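Long-range contacts in 'Carboxyl esterase 2 (PDB 5MIF), which probably hydrolyses carboxylic esters, as an archaeal-like carboxylesterase of the alpha/beta hydrolase fold from the black truffle: residues E74-L80 with A92-V98; V111-G117 with N183-D189; G118-F122 with A247-F251; F144-T149 with Q162-V167. All blocks are in the same frame, centred on the assembly; numbering follows the deposited sequence.

Interaction 1 (E74-L80 with A92-V98); sequences EFTTKIL and AYLYKPV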
# COMPACT_ATOMS: atom_id res chain seq x y z
N GLU A 74 7.12 -22.47 9.19
CA GLU A 74 6.54 -23.34 10.19
C GLU A 74 6.15 -22.58 11.44
O GLU A 74 6.74 -21.56 11.77
CB GLU A 74 7.51 -24.47 10.57
CG GLU A 74 7.86 -25.42 9.44
CD GLU A 74 8.95 -26.41 9.83
OE1 GLU A 74 9.39 -26.38 11.00
OE2 GLU A 74 9.32 -27.26 8.99
N PHE A 75 5.14 -23.10 12.13
CA PHE A 75 4.69 -22.53 13.40
C PHE A 75 4.10 -23.61 14.29
O PHE A 75 3.62 -24.63 13.80
CB PHE A 75 3.69 -21.39 13.16
CG PHE A 75 2.59 -21.73 12.18
CD1 PHE A 75 1.45 -22.40 12.60
CD2 PHE A 75 2.68 -21.33 10.86
CE1 PHE A 75 0.42 -22.70 11.69
CE2 PHE A 75 1.67 -21.62 9.95
CZ PHE A 75 0.53 -22.31 10.36
N THR A 76 4.12 -23.39 15.59
CA THR A 76 3.45 -24.30 16.51
C THR A 76 1.99 -23.91 16.67
O THR A 76 1.62 -22.75 16.45
CB THR A 76 4.12 -24.32 17.89
OG1 THR A 76 4.11 -23.00 18.44
CG2 THR A 76 5.55 -24.85 17.80
N THR A 77 1.17 -24.88 17.06
CA THR A 77 -0.27 -24.69 17.28
C THR A 77 -0.67 -25.13 18.68
O THR A 77 -0.41 -26.27 19.08
CB THR A 77 -1.12 -25.51 16.29
OG1 THR A 77 -0.85 -25.10 14.95
CG2 THR A 77 -2.60 -25.33 16.58
N LYS A 78 -1.30 -24.23 19.44
CA LYS A 78 -1.92 -24.65 20.69
C LYS A 78 -3.43 -24.45 20.57
O LYS A 78 -3.91 -23.33 20.32
CB LYS A 78 -1.34 -23.89 21.88
CG LYS A 78 -1.89 -24.37 23.22
CD LYS A 78 -1.09 -23.86 24.40
CE LYS A 78 -1.45 -24.63 25.67
NZ LYS A 78 -0.51 -24.38 26.81
N ILE A 79 -4.17 -25.54 20.70
CA ILE A 79 -5.63 -25.52 20.60
C ILE A 79 -6.26 -25.19 21.95
O ILE A 79 -6.05 -25.88 22.95
CB ILE A 79 -6.14 -26.88 20.10
CG1 ILE A 79 -5.32 -27.30 18.88
CG2 ILE A 79 -7.63 -26.80 19.78
CD1 ILE A 79 -5.68 -28.65 18.30
N LEU A 80 -7.03 -24.11 21.97
CA LEU A 80 -7.59 -23.60 23.22
C LEU A 80 -9.12 -23.63 23.23
O LEU A 80 -9.78 -23.11 22.32
CB LEU A 80 -7.08 -22.18 23.47
CG LEU A 80 -5.55 -22.07 23.61
CD1 LEU A 80 -5.10 -20.61 23.60
CD2 LEU A 80 -5.08 -22.78 24.89
N ALA A 92 -10.08 -21.13 20.33
CA ALA A 92 -9.01 -20.28 19.81
C ALA A 92 -7.77 -21.11 19.50
O ALA A 92 -7.48 -22.10 20.17
CB ALA A 92 -8.68 -19.17 20.82
N TYR A 93 -7.05 -20.72 18.45
CA TYR A 93 -5.79 -21.34 18.12
C TYR A 93 -4.65 -20.34 18.33
O TYR A 93 -4.66 -19.27 17.73
CB TYR A 93 -5.79 -21.86 16.69
CG TYR A 93 -6.87 -22.89 16.39
CD1 TYR A 93 -8.16 -22.50 16.05
CD2 TYR A 93 -6.60 -24.26 16.48
CE1 TYR A 93 -9.16 -23.45 15.79
CE2 TYR A 93 -7.59 -25.21 16.22
CZ TYR A 93 -8.86 -24.80 15.88
OH TYR A 93 -9.83 -25.74 15.63
N LEU A 94 -3.65 -20.68 19.14
CA LEU A 94 -2.48 -19.82 19.27
C LEU A 94 -1.36 -20.34 18.38
O LEU A 94 -0.83 -21.42 18.62
CB LEU A 94 -2.00 -19.73 20.72
CG LEU A 94 -0.80 -18.81 20.98
CD1 LEU A 94 -1.15 -17.35 20.68
CD2 LEU A 94 -0.29 -18.95 22.41
N TYR A 95 -1.01 -19.58 17.35
CA TYR A 95 0.07 -19.96 16.46
C TYR A 95 1.33 -19.15 16.76
O TYR A 95 1.26 -17.92 16.82
CB TYR A 95 -0.32 -19.77 15.01
CG TYR A 95 -1.58 -20.48 14.57
CD1 TYR A 95 -1.63 -21.88 14.48
CD2 TYR A 95 -2.69 -19.76 14.18
CE1 TYR A 95 -2.79 -22.52 14.03
CE2 TYR A 95 -3.84 -20.38 13.74
CZ TYR A 95 -3.89 -21.75 13.66
OH TYR A 95 -5.06 -22.32 13.21
N LYS A 96 2.45 -19.84 16.97
CA LYS A 96 3.73 -19.18 17.27
C LYS A 96 4.83 -19.58 16.30
O LYS A 96 4.99 -20.75 15.99
CB LYS A 96 4.20 -19.51 18.69
CG LYS A 96 3.23 -19.15 19.78
CD LYS A 96 3.91 -19.20 21.14
CE LYS A 96 3.87 -20.61 21.68
NZ LYS A 96 4.66 -20.75 22.92
N PRO A 97 5.60 -18.60 15.80
CA PRO A 97 6.77 -18.96 14.99
C PRO A 97 7.80 -19.79 15.78
O PRO A 97 7.88 -19.70 17.01
CB PRO A 97 7.37 -17.60 14.62
CG PRO A 97 6.94 -16.69 15.74
CD PRO A 97 5.56 -17.16 16.12
N VAL A 98 8.56 -20.61 15.08
CA VAL A 98 9.59 -21.45 15.70
C VAL A 98 10.76 -20.58 16.19
O VAL A 98 10.92 -19.45 15.75
CB VAL A 98 10.12 -22.51 14.71
CG1 VAL A 98 8.97 -23.32 14.17
CG2 VAL A 98 10.83 -21.83 13.56
O HOH W 1 1.66 -22.44 19.73

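Interaction 2 (V111-G117 with N183-D189); sequences VIAYFHG and NMGFGGD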
# COMPACT_ATOMS: atom_id res chain seq x y z
N VAL A 111 1.78 -10.54 19.78
CA VAL A 111 0.68 -11.42 19.37
C VAL A 111 -0.39 -10.66 18.61
O VAL A 111 -0.81 -9.57 19.00
CB VAL A 111 0.04 -12.14 20.58
CG1 VAL A 111 -0.41 -11.14 21.63
CG2 VAL A 111 -1.12 -13.03 20.12
N ILE A 112 -0.82 -11.24 17.49
CA ILE A 112 -1.91 -10.66 16.72
C ILE A 112 -3.20 -11.45 16.97
O ILE A 112 -3.30 -12.62 16.59
CB ILE A 112 -1.59 -10.67 15.21
CG1 ILE A 112 -0.27 -9.93 14.93
CG2 ILE A 112 -2.77 -10.07 14.43
CD1 ILE A 112 0.30 -10.20 13.55
N ALA A 113 -4.19 -10.80 17.60
CA ALA A 113 -5.52 -11.40 17.69
C ALA A 113 -6.16 -11.24 16.33
O ALA A 113 -6.36 -10.11 15.86
CB ALA A 113 -6.36 -10.73 18.78
N TYR A 114 -6.46 -12.35 15.66
CA TYR A 114 -7.00 -12.27 14.31
C TYR A 114 -8.47 -12.76 14.23
O TYR A 114 -8.81 -13.82 14.74
CB TYR A 114 -6.13 -13.05 13.31
CG TYR A 114 -6.49 -12.62 11.89
CD1 TYR A 114 -5.91 -11.49 11.33
CD2 TYR A 114 -7.49 -13.28 11.17
CE1 TYR A 114 -6.26 -11.05 10.07
CE2 TYR A 114 -7.85 -12.85 9.92
CZ TYR A 114 -7.23 -11.73 9.37
OH TYR A 114 -7.59 -11.30 8.12
N PHE A 115 -9.32 -11.96 13.59
CA PHE A 115 -10.73 -12.26 13.44
C PHE A 115 -11.04 -12.47 11.96
O PHE A 115 -11.01 -11.53 11.17
CB PHE A 115 -11.58 -11.14 14.03
CG PHE A 115 -11.08 -10.67 15.36
CD1 PHE A 115 -11.27 -11.44 16.50
CD2 PHE A 115 -10.36 -9.49 15.47
CE1 PHE A 115 -10.78 -11.03 17.73
CE2 PHE A 115 -9.85 -9.07 16.69
CZ PHE A 115 -10.06 -9.84 17.82
N HIS A 116 -11.31 -13.72 11.58
CA HIS A 116 -11.39 -14.08 10.16
C HIS A 116 -12.70 -13.65 9.53
O HIS A 116 -13.69 -13.41 10.23
CB HIS A 116 -11.20 -15.59 9.99
CG HIS A 116 -12.39 -16.41 10.40
ND1 HIS A 116 -13.49 -16.57 9.58
CD2 HIS A 116 -12.64 -17.12 11.52
CE1 HIS A 116 -14.37 -17.35 10.19
NE2 HIS A 116 -13.88 -17.70 11.37
N GLY A 117 -12.70 -13.55 8.21
CA GLY A 117 -13.90 -13.20 7.46
C GLY A 117 -14.57 -14.46 6.92
O GLY A 117 -14.22 -15.57 7.33
N ASN A 183 1.84 -6.22 23.98
CA ASN A 183 2.22 -5.95 22.60
C ASN A 183 1.28 -6.62 21.61
O ASN A 183 1.69 -7.50 20.84
CB ASN A 183 3.66 -6.39 22.34
CG ASN A 183 4.61 -5.23 22.30
OD1 ASN A 183 4.56 -4.41 21.38
ND2 ASN A 183 5.47 -5.13 23.32
N MET A 184 0.03 -6.16 21.58
CA MET A 184 -1.01 -6.87 20.85
C MET A 184 -1.46 -6.13 19.60
O MET A 184 -1.65 -4.91 19.63
CB MET A 184 -2.22 -7.11 21.76
CG MET A 184 -3.30 -8.02 21.17
SD MET A 184 -4.74 -8.19 22.25
CE MET A 184 -4.01 -9.06 23.62
N GLY A 185 -1.67 -6.87 18.52
CA GLY A 185 -2.32 -6.31 17.36
C GLY A 185 -3.70 -6.93 17.17
O GLY A 185 -3.97 -8.03 17.68
N PHE A 186 -4.57 -6.20 16.48
CA PHE A 186 -5.82 -6.72 15.95
C PHE A 186 -5.72 -6.79 14.43
O PHE A 186 -5.23 -5.85 13.80
CB PHE A 186 -7.02 -5.83 16.29
CG PHE A 186 -7.56 -6.00 17.68
CD1 PHE A 186 -6.95 -6.82 18.60
CD2 PHE A 186 -8.71 -5.31 18.06
CE1 PHE A 186 -7.47 -6.95 19.88
CE2 PHE A 186 -9.23 -5.43 19.32
CZ PHE A 186 -8.61 -6.26 20.24
N GLY A 187 -6.20 -7.88 13.85
CA GLY A 187 -6.38 -7.95 12.41
C GLY A 187 -7.74 -8.57 12.10
O GLY A 187 -8.24 -9.40 12.86
N GLY A 188 -8.34 -8.17 10.99
CA GLY A 188 -9.58 -8.77 10.55
C GLY A 188 -9.90 -8.38 9.12
O GLY A 188 -9.62 -7.26 8.71
N ASP A 189 -10.49 -9.31 8.38
CA ASP A 189 -10.83 -9.09 6.98
C ASP A 189 -12.34 -9.22 6.77
O ASP A 189 -12.97 -10.14 7.31
CB ASP A 189 -10.09 -10.07 6.07
CG ASP A 189 -10.52 -11.52 6.30
OD1 ASP A 189 -10.21 -12.06 7.38
OD2 ASP A 189 -11.16 -12.10 5.40

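Interaction 3 (G118-F122 with A247-F251); sequences GGWVF and AASLF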
# COMPACT_ATOMS: atom_id res chain seq x y z
N GLY A 118 -15.49 -14.28 5.98
CA GLY A 118 -16.35 -15.35 5.50
C GLY A 118 -17.82 -15.03 5.75
O GLY A 118 -18.65 -15.94 5.86
N GLY A 119 -18.15 -13.75 5.86
CA GLY A 119 -19.54 -13.33 5.97
C GLY A 119 -20.27 -13.79 7.23
O GLY A 119 -21.49 -13.90 7.22
N TRP A 120 -19.50 -14.08 8.29
CA TRP A 120 -19.99 -14.61 9.57
C TRP A 120 -20.54 -16.04 9.45
O TRP A 120 -20.85 -16.64 10.48
CB TRP A 120 -21.07 -13.69 10.19
CG TRP A 120 -20.61 -12.29 10.42
CD1 TRP A 120 -19.77 -11.85 11.41
CD2 TRP A 120 -20.94 -11.14 9.63
NE1 TRP A 120 -19.56 -10.49 11.28
CE2 TRP A 120 -20.27 -10.03 10.20
CE3 TRP A 120 -21.73 -10.95 8.49
CZ2 TRP A 120 -20.38 -8.74 9.67
CZ3 TRP A 120 -21.85 -9.66 7.97
CH2 TRP A 120 -21.17 -8.57 8.56
N VAL A 121 -20.64 -16.56 8.23
CA VAL A 121 -21.17 -17.91 7.94
C VAL A 121 -20.08 -18.94 7.67
O VAL A 121 -20.24 -20.12 8.02
CB VAL A 121 -22.09 -17.91 6.69
CG1 VAL A 121 -22.98 -19.15 6.69
CG2 VAL A 121 -22.93 -16.67 6.63
N PHE A 122 -18.99 -18.52 7.03
CA PHE A 122 -17.90 -19.42 6.64
C PHE A 122 -16.55 -19.03 7.24
O PHE A 122 -16.39 -17.93 7.79
CB PHE A 122 -17.76 -19.48 5.12
CG PHE A 122 -19.01 -19.93 4.41
CD1 PHE A 122 -19.49 -21.21 4.58
CD2 PHE A 122 -19.71 -19.05 3.59
CE1 PHE A 122 -20.65 -21.63 3.94
CE2 PHE A 122 -20.86 -19.46 2.94
CZ PHE A 122 -21.33 -20.75 3.12
N ALA A 247 -25.64 -12.50 3.97
CA ALA A 247 -24.79 -12.60 5.15
C ALA A 247 -25.33 -11.73 6.27
O ALA A 247 -25.36 -12.15 7.44
CB ALA A 247 -23.35 -12.21 4.82
N ALA A 248 -25.77 -10.52 5.92
CA ALA A 248 -26.30 -9.58 6.89
C ALA A 248 -27.62 -10.07 7.50
O ALA A 248 -27.93 -9.74 8.65
CB ALA A 248 -26.51 -8.22 6.25
N SER A 249 -28.39 -10.82 6.72
CA SER A 249 -29.68 -11.33 7.18
C SER A 249 -29.50 -12.50 8.15
O SER A 249 -30.36 -12.74 8.99
CB SER A 249 -30.57 -11.75 6.00
OG SER A 249 -30.16 -12.99 5.46
N LEU A 250 -28.40 -13.24 8.04
CA LEU A 250 -28.12 -14.31 9.00
C LEU A 250 -27.46 -13.80 10.27
O LEU A 250 -27.72 -14.31 11.36
CB LEU A 250 -27.24 -15.40 8.38
CG LEU A 250 -27.84 -16.18 7.20
CD1 LEU A 250 -27.01 -17.42 6.94
CD2 LEU A 250 -29.28 -16.52 7.49
N PHE A 251 -26.59 -12.80 10.12
CA PHE A 251 -25.82 -12.27 11.25
C PHE A 251 -26.65 -11.26 12.05
O PHE A 251 -26.67 -11.29 13.27
CB PHE A 251 -24.53 -11.63 10.72
CG PHE A 251 -23.69 -10.97 11.77
CD1 PHE A 251 -23.12 -11.72 12.80
CD2 PHE A 251 -23.40 -9.61 11.70
CE1 PHE A 251 -22.32 -11.13 13.77
CE2 PHE A 251 -22.60 -9.00 12.66
CZ PHE A 251 -22.06 -9.77 13.69
O HOH W 2 -23.96 -14.39 8.44

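Interaction 4 (F144-T149 with Q162-V167); sequences FFVDYT and QCYAAV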
# COMPACT_ATOMS: atom_id res chain seq x y z
N PHE A 144 -3.20 -15.17 17.37
CA PHE A 144 -4.27 -15.66 18.22
C PHE A 144 -5.52 -15.66 17.36
O PHE A 144 -6.18 -14.62 17.19
CB PHE A 144 -4.40 -14.77 19.46
CG PHE A 144 -5.46 -15.19 20.45
CD1 PHE A 144 -5.25 -16.29 21.28
CD2 PHE A 144 -6.61 -14.45 20.61
CE1 PHE A 144 -6.21 -16.66 22.22
CE2 PHE A 144 -7.57 -14.81 21.54
CZ PHE A 144 -7.37 -15.92 22.34
N PHE A 145 -5.81 -16.81 16.77
CA PHE A 145 -6.88 -16.92 15.78
C PHE A 145 -8.17 -17.38 16.46
O PHE A 145 -8.26 -18.51 16.95
CB PHE A 145 -6.45 -17.90 14.68
CG PHE A 145 -7.41 -17.99 13.53
CD1 PHE A 145 -8.47 -18.90 13.56
CD2 PHE A 145 -7.24 -17.22 12.41
CE1 PHE A 145 -9.36 -19.00 12.49
CE2 PHE A 145 -8.12 -17.31 11.33
CZ PHE A 145 -9.18 -18.21 11.37
N VAL A 146 -9.17 -16.49 16.51
CA VAL A 146 -10.41 -16.79 17.21
C VAL A 146 -11.40 -17.50 16.29
O VAL A 146 -11.83 -16.95 15.29
CB VAL A 146 -11.05 -15.53 17.77
CG1 VAL A 146 -12.33 -15.89 18.51
CG2 VAL A 146 -10.07 -14.82 18.71
N ASP A 147 -11.72 -18.74 16.64
CA ASP A 147 -12.63 -19.55 15.84
C ASP A 147 -14.05 -19.43 16.40
O ASP A 147 -14.59 -20.37 16.96
CB ASP A 147 -12.15 -21.01 15.83
CG ASP A 147 -12.79 -21.85 14.72
OD1 ASP A 147 -13.42 -21.30 13.79
OD2 ASP A 147 -12.62 -23.08 14.78
N TYR A 148 -14.62 -18.24 16.26
CA TYR A 148 -15.92 -17.93 16.84
C TYR A 148 -17.05 -18.74 16.16
O TYR A 148 -16.89 -19.24 15.04
CB TYR A 148 -16.20 -16.42 16.72
CG TYR A 148 -16.12 -15.94 15.29
CD1 TYR A 148 -17.23 -15.97 14.46
CD2 TYR A 148 -14.92 -15.47 14.75
CE1 TYR A 148 -17.17 -15.53 13.15
CE2 TYR A 148 -14.84 -15.03 13.43
CZ TYR A 148 -15.97 -15.07 12.64
OH TYR A 148 -15.90 -14.63 11.33
N THR A 149 -18.20 -18.85 16.82
CA THR A 149 -19.31 -19.62 16.28
C THR A 149 -19.94 -18.94 15.07
O THR A 149 -20.18 -17.73 15.07
CB THR A 149 -20.39 -19.85 17.35
OG1 THR A 149 -19.78 -20.42 18.51
CG2 THR A 149 -21.47 -20.78 16.82
N GLN A 162 -17.97 -13.15 21.71
CA GLN A 162 -17.02 -14.26 21.78
C GLN A 162 -15.61 -13.74 21.54
O GLN A 162 -14.69 -14.04 22.29
CB GLN A 162 -17.35 -15.34 20.74
CG GLN A 162 -18.53 -16.24 21.09
CD GLN A 162 -18.71 -17.36 20.09
OE1 GLN A 162 -18.69 -17.12 18.88
NE2 GLN A 162 -18.85 -18.59 20.58
N CYS A 163 -15.46 -12.94 20.48
CA CYS A 163 -14.17 -12.37 20.11
C CYS A 163 -13.67 -11.46 21.21
O CYS A 163 -12.50 -11.52 21.59
CB CYS A 163 -14.28 -11.59 18.80
SG CYS A 163 -14.53 -12.65 17.39
N TYR A 164 -14.55 -10.62 21.73
CA TYR A 164 -14.19 -9.75 22.84
C TYR A 164 -13.74 -10.58 24.04
O TYR A 164 -12.68 -10.30 24.62
CB TYR A 164 -15.34 -8.82 23.23
CG TYR A 164 -14.99 -7.96 24.42
CD1 TYR A 164 -14.23 -6.81 24.26
CD2 TYR A 164 -15.38 -8.32 25.70
CE1 TYR A 164 -13.90 -6.03 25.35
CE2 TYR A 164 -15.06 -7.56 26.79
CZ TYR A 164 -14.31 -6.41 26.61
OH TYR A 164 -13.98 -5.63 27.71
N ALA A 165 -14.50 -11.62 24.40
CA ALA A 165 -14.18 -12.42 25.58
C ALA A 165 -12.85 -13.19 25.43
O ALA A 165 -12.10 -13.34 26.40
CB ALA A 165 -15.33 -13.41 25.90
N ALA A 166 -12.57 -13.67 24.22
CA ALA A 166 -11.32 -14.36 23.95
C ALA A 166 -10.13 -13.41 24.13
O ALA A 166 -9.09 -13.80 24.66
CB ALA A 166 -11.32 -14.94 22.54
N VAL A 167 -10.28 -12.17 23.68
CA VAL A 167 -9.22 -11.19 23.87
C VAL A 167 -8.97 -10.93 25.35
O VAL A 167 -7.81 -10.87 25.79
CB VAL A 167 -9.52 -9.87 23.12
CG1 VAL A 167 -8.54 -8.77 23.54
CG2 VAL A 167 -9.45 -10.11 21.63

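Interaction 1 (E74-L80 with A92-V98)
Tyr-95 and Phe-75 lie side by side on one face of an antiparallel beta hairpin, strands 75-82 and 90-97, at the edge of the alpha/beta hydrolase sheet. Their ring planes are 71° apart. Phe-75 CE1 comes to 3.6 Å from Tyr-95 CD1, an oblique meeting of the two rings. The Phe-75 CG sits between its backbone N and carbonyl carbon (chi1 48°), which turns the ring to the Tyr-95 side. Thr-77 is the direct partner of Tyr-95 in a non-hydrogen-bonded pair. Its OG1 lies in the plane of the tyrosine ring, at the edge, 3.3 Å from Tyr-95 CD1. Its methyl, Thr-77 CG2, reaches the edge of the Tyr-93 ring. Ile-79 packs beside that same ring, with CG2 3.9 Å from Tyr-93 CE2. Helix 129-139 covers the Phe-75 and Tyr-95 end of this face through Ile-136. With an alanine at Tyr-95, the Phe-75 ring and the Thr-77 side chain would probably lose their shared neighbour, and a gap would open beside Ile-136. Thr-76, Lys-78 and Leu-80 project to the other face with Lys-96, Leu-94 and Ala-92. Each of these three pairs is closed by two backbone hydrogen bonds, for example Leu-94 N to Lys-78 O at 2.9 Å. The Lys-96 chain bends away, and its NZ is hydrogen-bonded to Leu-177 O. A water is hydrogen-bonded to Thr-76 OG1 at 2.8 Å and donates to Leu-94 O at 2.9 Å.

Interaction 2 (V111-G117 with N183-D189)
Asp-189 OD1 is gripped by two groups of segment 111-117. The Tyr-114 hydroxyl donates to it, OH to OD1 at 2.8 Å, from above the carboxylate plane. Gly-117 N adds a weak, bent bond to the same OD1 at 3.0 Å. The other oxygen, OD2, is hydrogen-bonded to the hydroxyl of Tyr-128. The Tyr-114 CG stands opposite its backbone N (chi1 -164°), and the ring runs along the neighbouring strand toward the carboxylate. One face of this ring lies over the Gly-187 backbone, with CD1 3.5 Å from Gly-187 O. A side chain at Gly-187 would run into the ring.

The two strands are parallel neighbours in the central sheet. Their backbone bonds run from Val-111 N to Asn-183 O through to Phe-115 N, which donates to Gly-187 O at 2.9 Å. Ala-113, Phe-115 and Phe-186 occupy the face turned to helices 158-173 and 191-206. There Phe-115 points its edge at the face of Phe-186 in a T-shaped pair. The planes stand at 88°, and Phe-115 CE2 is 4.0 Å from Phe-186 CG. Ala-113 CB touches the Phe-186 ring at CD1, 4.0 Å away.

Beyond the strand, His-116 ND1 donates to Gly-117 O at 2.6 Å, nearly in the plane of its ring. Gly-188 and Asp-189 open the GxSxG pattern of what is probably the nucleophile elbow, with Ser-190 next. The buried Asp-189 carboxylate draws on two tyrosine hydroxyls and, weakly, the Gly-117 N-H. They tie the end of strand 184-189 to the loop after strand 109-115 and would probably stabilise the carboxylate.

Interaction 3 (G118-F122 with A247-F251)
The glycine-rich loop after strand 109-115 packs here against the last turn of helix 241-251. Trp-120 carries the contact. Its indole lies flat on the ring of Phe-251 in a face-to-face stack. The planes are 2° apart, and the centroid of the five-membered ring is 3.5 Å from that of the phenylalanine. The overlap is broad: Trp-120 CD2 is 3.5 Å from Phe-251 CG, and NE1 lies over the centre of the phenylalanine ring. Phe-251 has its CG opposite the backbone N (chi1 177°), and this carries its ring from the helix over to the indole. The polar edge of the indole is held too, because NE1 is hydrogen-bonded to Glu-194 of helix 191-206. At the six-membered ring, Trp-120 CE3 meets Ala-247 CB at 4.2 Å. A leucine at Trp-120 would probably leave the Phe-251 face without its flat partner and Glu-194 without the indole N-H.

Gly-119 lies close to the helix, its O 3.5 Å from Ala-247 CB. A water donates to Gly-119 O and to Ala-247 O, at 2.8 Å each, and so bridges loop and helix. Val-121 CG2 makes a lighter contact with Leu-250 CD1, 4.2 Å away. Within the loop, Gly-118 O accepts from both Val-121 N and Phe-122 N. Gly-118 and Gly-119 have positive phi, and at the Gly-118 backbone angles a CB would press into the preceding carbonyl oxygen. The sequence from His-116 to Trp-120 reads HGGGW, the form of the oxyanion-hole loop of hormone-sensitive-lipase-like esterases, and this loop is probably its counterpart.

Interaction 4 (F144-T149 with Q162-V167)
Gln-162 reaches from its helix to the loop that follows strand 142-147 and grips Thr-149 with both ends of its amide. From CB the chain runs extended through CG (chi2 -175°) to CD, which lies 3.6 Å from Thr-149 N. OE1 accepts from that backbone N at 2.7 Å, the N-H pointing at it at 159°. OE1 also lies against Tyr-148 CB. On the other branch, NE2 donates to Thr-149 OG1 at 2.9 Å, with the hydroxyl near the amide plane. This pair of bonds fixes the rotation of the amide. A further, weak bond from NE2 goes to Asn-89 O.

Cys-163, the next residue, and Ala-166, one turn on, pack on the strand with small side chains. Cys-163 SG sits obliquely beside the Tyr-148 ring, 3.9 Å from CD2, a sulfur-aromatic contact. The same sulfur touches Val-146 CG1. Ala-166 CB touches both Val-146 CG2 and the Phe-144 ring, 3.9 Å from Phe-144 CE2. The Tyr-148 hydroxyl leads away from the helix and bonds His-116 O, while its ring stacks on His-116.

The axes of strand 144-147 and helix 162-167 come within 9.1 Å, at 144°. Strand 142-147, helix 158-173 and the parallel strand 184-189 form a beta-alpha-beta crossover that passes over strand 109-115, as in the alpha/beta hydrolase fold.

How the interactions relate
Interactions 1, 2 and 4 share the central mixed sheet. Interaction 1 is its edge hairpin, and strand 90-97 lies next to strand 142-147 of interaction 4. That strand lies next to 109-115 of interaction 2, so 142-147 stands between the two. The centres of interactions 2 and 4 are about 10 Å apart, and those of 1 and 4 about 15 Å. Interaction 3 lies beyond the end of strand 109-115, in the loop that follows it, its centre about 26 Å from that of interaction 1. Residues 111-117 run straight into 118-122. Interaction 1 closes first, and both segments of interaction 4 fall between those of interaction 2. Together they connect the sheet edge to the probable active-site region.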